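Long-range contact in inactivation-no-after-potential D protein (Drosophila melanogaster, PDB 2QKV), which scaffolds phototransduction proteins in the fly eye, its fifth PDZ domain probably serving as a peptide-binding module: residues 25-33 with 64-72. The protein carries 1 engineered substitution. Residues are numbered along the deposited sequence; the frame is centred on the assembly and turned at random.
Sequences SLSPNEIGC and LEGLPFQVS. Engineered in segment 64-72: Ser-72 (natural residue Cys).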
ATOM      1  N   SER A  25      11.715 -12.947 -13.870  1.00 13.06           N
ATOM      2  CA  SER A  25      12.045 -11.706 -13.165  1.00 12.40           C
ATOM      3  C   SER A  25      10.699 -11.255 -12.593  1.00 11.14           C
ATOM      4  O   SER A  25       9.735 -11.090 -13.344  1.00 11.14           O
ATOM      5  CB  SER A  25      12.580 -10.653 -14.135  1.00 16.63           C
ATOM      6  OG  SER A  25      13.765 -11.112 -14.769  1.00 22.99           O
ATOM      7  N   LEU A  26      10.628 -11.060 -11.282  1.00 10.42           N
ATOM      8  CA  LEU A  26       9.364 -10.701 -10.636  1.00  9.90           C
ATOM      9  C   LEU A  26       9.280  -9.250 -10.197  1.00 11.52           C
ATOM     10  O   LEU A  26      10.273  -8.653  -9.800  1.00 11.87           O
ATOM     11  CB  LEU A  26       9.139 -11.590  -9.410  1.00 11.18           C
ATOM     12  CG  LEU A  26       9.264 -13.096  -9.611  1.00 10.46           C
ATOM     13  CD1 LEU A  26       9.119 -13.781  -8.261  1.00 13.46           C
ATOM     14  CD2 LEU A  26       8.182 -13.583 -10.585  1.00 11.16           C
ATOM     15  N   SER A  27       8.067  -8.709 -10.251  1.00 11.52           N
ATOM     16  CA  SER A  27       7.780  -7.327  -9.866  1.00 14.91           C
ATOM     17  C   SER A  27       6.627  -7.429  -8.867  1.00 13.54           C
ATOM     18  O   SER A  27       5.539  -7.889  -9.233  1.00 15.84           O
ATOM     19  CB  SER A  27       7.342  -6.542 -11.106  1.00 18.70           C
ATOM     20  OG  SER A  27       6.959  -5.213 -10.786  1.00 23.47           O
ATOM     21  N   PRO A  28       6.826  -7.002  -7.608  1.00 11.47           N
ATOM     22  CA  PRO A  28       5.723  -7.114  -6.649  1.00 10.48           C
ATOM     23  C   PRO A  28       4.590  -6.114  -6.814  1.00 10.35           C
ATOM     24  O   PRO A  28       4.797  -4.985  -7.248  1.00 11.90           O
ATOM     25  CB  PRO A  28       6.419  -6.942  -5.304  1.00 12.00           C
ATOM     26  CG  PRO A  28       7.473  -5.902  -5.636  1.00 11.06           C
ATOM     27  CD  PRO A  28       8.010  -6.376  -6.971  1.00  9.51           C
ATOM     28  N   ASN A  29       3.387  -6.558  -6.479  1.00 10.27           N
ATOM     29  CA  ASN A  29       2.221  -5.696  -6.494  1.00  9.49           C
ATOM     30  C   ASN A  29       1.230  -6.211  -5.462  1.00  9.77           C
ATOM     31  O   ASN A  29       1.458  -7.259  -4.837  1.00 10.28           O
ATOM     32  CB  ASN A  29       1.618  -5.551  -7.909  1.00  9.00           C
ATOM     33  CG  ASN A  29       1.113  -6.846  -8.492  1.00 10.64           C
ATOM     34  OD1 ASN A  29       1.575  -7.290  -9.551  1.00 15.04           O
ATOM     35  ND2 ASN A  29       0.150  -7.448  -7.834  1.00  7.88           N
ATOM     36  N   GLU A  30       0.138  -5.482  -5.246  1.00 10.05           N
ATOM     37  CA  GLU A  30      -0.813  -5.879  -4.228  1.00 11.88           C
ATOM     38  C   GLU A  30      -1.431  -7.262  -4.350  1.00 10.61           C
ATOM     39  O   GLU A  30      -1.727  -7.884  -3.329  1.00 11.34           O
ATOM     40  CB  GLU A  30      -1.919  -4.830  -4.099  1.00 16.90           C
ATOM     41  CG  GLU A  30      -1.522  -3.604  -3.270  1.00 23.49           C
ATOM     42  CD  GLU A  30      -1.051  -3.963  -1.860  1.00 27.10           C
ATOM     43  OE1 GLU A  30      -1.664  -4.842  -1.213  1.00 29.25           O
ATOM     44  OE2 GLU A  30      -0.068  -3.349  -1.392  1.00 31.45           O
ATOM     45  N   ILE A  31      -1.631  -7.755  -5.567  1.00 11.24           N
ATOM     46  CA  ILE A  31      -2.235  -9.081  -5.676  1.00 11.24           C
ATOM     47  C   ILE A  31      -1.259 -10.238  -5.880  1.00 11.02           C
ATOM     48  O   ILE A  31      -1.641 -11.390  -5.745  1.00 10.72           O
ATOM     49  CB  ILE A  31      -3.335  -9.166  -6.781  1.00 13.10           C
ATOM     50  CG1 ILE A  31      -2.726  -9.197  -8.172  1.00 12.59           C
ATOM     51  CG2 ILE A  31      -4.306  -8.001  -6.640  1.00 15.42           C
ATOM     52  CD1 ILE A  31      -3.724  -9.698  -9.231  1.00 13.06           C
ATOM     53  N   GLY A  32      -0.002  -9.944  -6.181  1.00  9.97           N
ATOM     54  CA  GLY A  32       0.946 -11.025  -6.382  1.00  9.14           C
ATOM     55  C   GLY A  32       2.205 -10.506  -7.026  1.00  9.07           C
ATOM     56  O   GLY A  32       2.555  -9.334  -6.888  1.00 10.67           O
ATOM     57  N   CYS A  33       2.879 -11.382  -7.749  1.00  7.38           N
ATOM     58  CA  CYS A  33       4.111 -11.004  -8.422  1.00  8.38           C
ATOM     59  C   CYS A  33       3.996 -11.076  -9.930  1.00  7.13           C
ATOM     60  O   CYS A  33       3.740 -12.143 -10.494  1.00  7.58           O
ATOM     61  CB  CYS A  33       5.262 -11.897  -7.969  1.00  7.63           C
ATOM     62  SG  CYS A  33       5.812 -11.591  -6.282  1.00 11.23           S
ATOM     63  N   LEU A  64      -0.161 -14.834  -2.193  1.00  6.74           N
ATOM     64  CA  LEU A  64       0.798 -13.738  -2.261  1.00  7.12           C
ATOM     65  C   LEU A  64       0.197 -12.346  -2.109  1.00  8.67           C
ATOM     66  O   LEU A  64       0.934 -11.374  -1.958  1.00  9.21           O
ATOM     67  CB  LEU A  64       1.592 -13.807  -3.574  1.00  7.91           C
ATOM     68  CG  LEU A  64       2.357 -15.106  -3.872  1.00  7.83           C
ATOM     69  CD1 LEU A  64       3.146 -14.940  -5.166  1.00  8.10           C
ATOM     70  CD2 LEU A  64       3.297 -15.443  -2.726  1.00  9.53           C
ATOM     71  N   GLU A  65      -1.127 -12.236  -2.142  1.00  9.29           N
ATOM     72  CA  GLU A  65      -1.733 -10.914  -1.998  1.00 10.48           C
ATOM     73  C   GLU A  65      -1.293 -10.225  -0.707  1.00  8.38           C
ATOM     74  O   GLU A  65      -1.298 -10.828   0.370  1.00  9.40           O
ATOM     75  CB  GLU A  65      -3.268 -11.001  -2.042  1.00 13.73           C
ATOM     76  CG  GLU A  65      -3.859 -11.996  -1.092  1.00 19.97           C
ATOM     77  CD  GLU A  65      -4.240 -13.295  -1.781  1.00 24.09           C
ATOM     78  OE1 GLU A  65      -3.460 -13.785  -2.638  1.00 23.78           O
ATOM     79  OE2 GLU A  65      -5.322 -13.825  -1.456  1.00 25.14           O
ATOM     80  N   GLY A  66      -0.871  -8.971  -0.842  1.00  8.98           N
ATOM     81  CA  GLY A  66      -0.461  -8.186   0.306  1.00 10.16           C
ATOM     82  C   GLY A  66       0.867  -8.502   0.959  1.00  8.89           C
ATOM     83  O   GLY A  66       1.260  -7.818   1.893  1.00  8.45           O
ATOM     84  N   LEU A  67       1.561  -9.531   0.504  1.00  8.52           N
ATOM     85  CA  LEU A  67       2.826  -9.866   1.135  1.00  9.11           C
ATOM     86  C   LEU A  67       3.959  -8.952   0.709  1.00  7.47           C
ATOM     87  O   LEU A  67       4.010  -8.493  -0.437  1.00  8.24           O
ATOM     88  CB  LEU A  67       3.244 -11.305   0.794  1.00  8.51           C
ATOM     89  CG  LEU A  67       2.393 -12.486   1.264  1.00  8.78           C
ATOM     90  CD1 LEU A  67       3.086 -13.797   0.851  1.00  8.34           C
ATOM     91  CD2 LEU A  67       2.237 -12.446   2.784  1.00  8.83           C
ATOM     92  N   PRO A  68       4.881  -8.648   1.635  1.00  7.90           N
ATOM     93  CA  PRO A  68       6.027  -7.801   1.290  1.00  7.96           C
ATOM     94  C   PRO A  68       6.835  -8.621   0.297  1.00  6.99           C
ATOM     95  O   PRO A  68       6.862  -9.854   0.401  1.00  7.16           O
ATOM     96  CB  PRO A  68       6.793  -7.674   2.611  1.00  9.08           C
ATOM     97  CG  PRO A  68       5.725  -7.825   3.649  1.00 10.83           C
ATOM     98  CD  PRO A  68       4.814  -8.890   3.086  1.00  9.70           C
ATOM     99  N   PHE A  69       7.495  -7.967  -0.648  1.00  7.05           N
ATOM    100  CA  PHE A  69       8.269  -8.722  -1.623  1.00  7.02           C
ATOM    101  C   PHE A  69       9.384  -9.523  -0.952  1.00  7.80           C
ATOM    102  O   PHE A  69       9.757 -10.596  -1.428  1.00  8.57           O
ATOM    103  CB  PHE A  69       8.844  -7.791  -2.698  1.00  7.49           C
ATOM    104  CG  PHE A  69       9.474  -8.522  -3.846  1.00  7.90           C
ATOM    105  CD1 PHE A  69       8.736  -9.448  -4.584  1.00  7.98           C
ATOM    106  CD2 PHE A  69      10.800  -8.305  -4.180  1.00  8.77           C
ATOM    107  CE1 PHE A  69       9.315 -10.152  -5.640  1.00  9.60           C
ATOM    108  CE2 PHE A  69      11.389  -8.999  -5.230  1.00  8.80           C
ATOM    109  CZ  PHE A  69      10.645  -9.928  -5.965  1.00 10.61           C
ATOM    110  N   GLN A  70       9.902  -9.021   0.162  1.00  7.86           N
ATOM    111  CA  GLN A  70      10.949  -9.767   0.857  1.00  8.76           C
ATOM    112  C   GLN A  70      10.444 -11.150   1.318  1.00  8.90           C
ATOM    113  O   GLN A  70      11.230 -12.085   1.457  1.00  8.75           O
ATOM    114  CB  GLN A  70      11.478  -8.952   2.042  1.00 10.17           C
ATOM    115  CG  GLN A  70      12.210  -7.659   1.625  1.00 15.32           C
ATOM    116  CD  GLN A  70      11.323  -6.403   1.539  1.00 18.57           C
ATOM    117  OE1 GLN A  70      10.120  -6.460   1.242  1.00 17.25           O
ATOM    118  NE2 GLN A  70      11.942  -5.243   1.784  1.00 22.41           N
ATOM    119  N   VAL A  71       9.135 -11.274   1.551  1.00  6.79           N
ATOM    120  CA  VAL A  71       8.540 -12.552   1.949  1.00  7.41           C
ATOM    121  C   VAL A  71       8.244 -13.369   0.678  1.00  8.50           C
ATOM    122  O   VAL A  71       8.650 -14.528   0.562  1.00  8.41           O
ATOM    123  CB  VAL A  71       7.207 -12.338   2.746  1.00  7.91           C
ATOM    124  CG1 VAL A  71       6.515 -13.676   2.983  1.00  7.91           C
ATOM    125  CG2 VAL A  71       7.495 -11.650   4.078  1.00  7.66           C
ATOM    126  N   SER A  72       7.533 -12.780  -0.282  1.00  7.87           N
ATOM    127  CA  SER A  72       7.235 -13.525  -1.505  1.00  9.35           C
ATOM    128  C   SER A  72       8.497 -14.048  -2.175  1.00  9.29           C
ATOM    129  O   SER A  72       8.566 -15.220  -2.560  1.00  8.86           O
ATOM    130  CB  SER A  72       6.474 -12.663  -2.500  1.00 10.14           C
ATOM    131  OG  SER A  72       5.215 -12.351  -1.969  1.00 13.33           O
TER
HETATM  132  O   HOH W   1       2.486  -9.801  -3.873  1.00 11.81           O
HETATM  133  O   HOH W   2       2.101  -7.159  -1.981  1.00 17.70           O
HETATM  134  O   HOH W   3       1.241  -5.204  -0.010  1.00 25.23           O
HETATM  135  O   HOH W   4      -4.025 -12.269  -5.045  1.00 14.95           O
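The ring of Phe-69 carries Pro-28 over one face and Cys-33 at its edge. Pro-28 CD stands 4.1 Å from the ring centroid and 15° off its normal, a CH-pi contact, while Pro-28 CB closes to 3.5 Å from Phe-69 CD1, so the pyrrolidine sits toward the rim. In the ring plane, Cys-33 SG comes to 3.8 Å from Phe-69 CE1, an edge-on sulfur-aromatic contact. Leu-26 CB adds a second edge neighbour, 4.0 Å from Phe-69 CE1. Phe-69 chi1 of -171° turns the ring away from its own backbone N, from the first turn of the helix to the strand. Trimmed back to an alanine, this position would probably leave Pro-28 without the face it covers and Cys-33 SG without its edge partner, opening a gap between helix and strand. Engineered Ser-72, cysteine in the natural protein, meets Cys-33 SG through CB.

The turn regions are joined by backbone: Gly-66 N donates to Glu-30 O at 2.8 Å with an N-H...O angle of 150°, and Glu-65 CA adds a CA-H...O contact to that oxygen. Two waters bridge from Asn-29 O, one to Leu-64 O and one to Leu-67 O. Glu-65 N, buried by this packing, finds no partner in the model.

Helix 69-77 and strand 24-28 correspond to the helix and strand that border the peptide groove in PDZ domains, so Phe-69 probably lies at or near that groove; Pro-90 of a second subunit also packs against Phe-69. Strand 24-28 pairs with 33-38, and Leu-64 touches Leu-75 and Phe-76 of the helix and Ile-56 of strand 55-59.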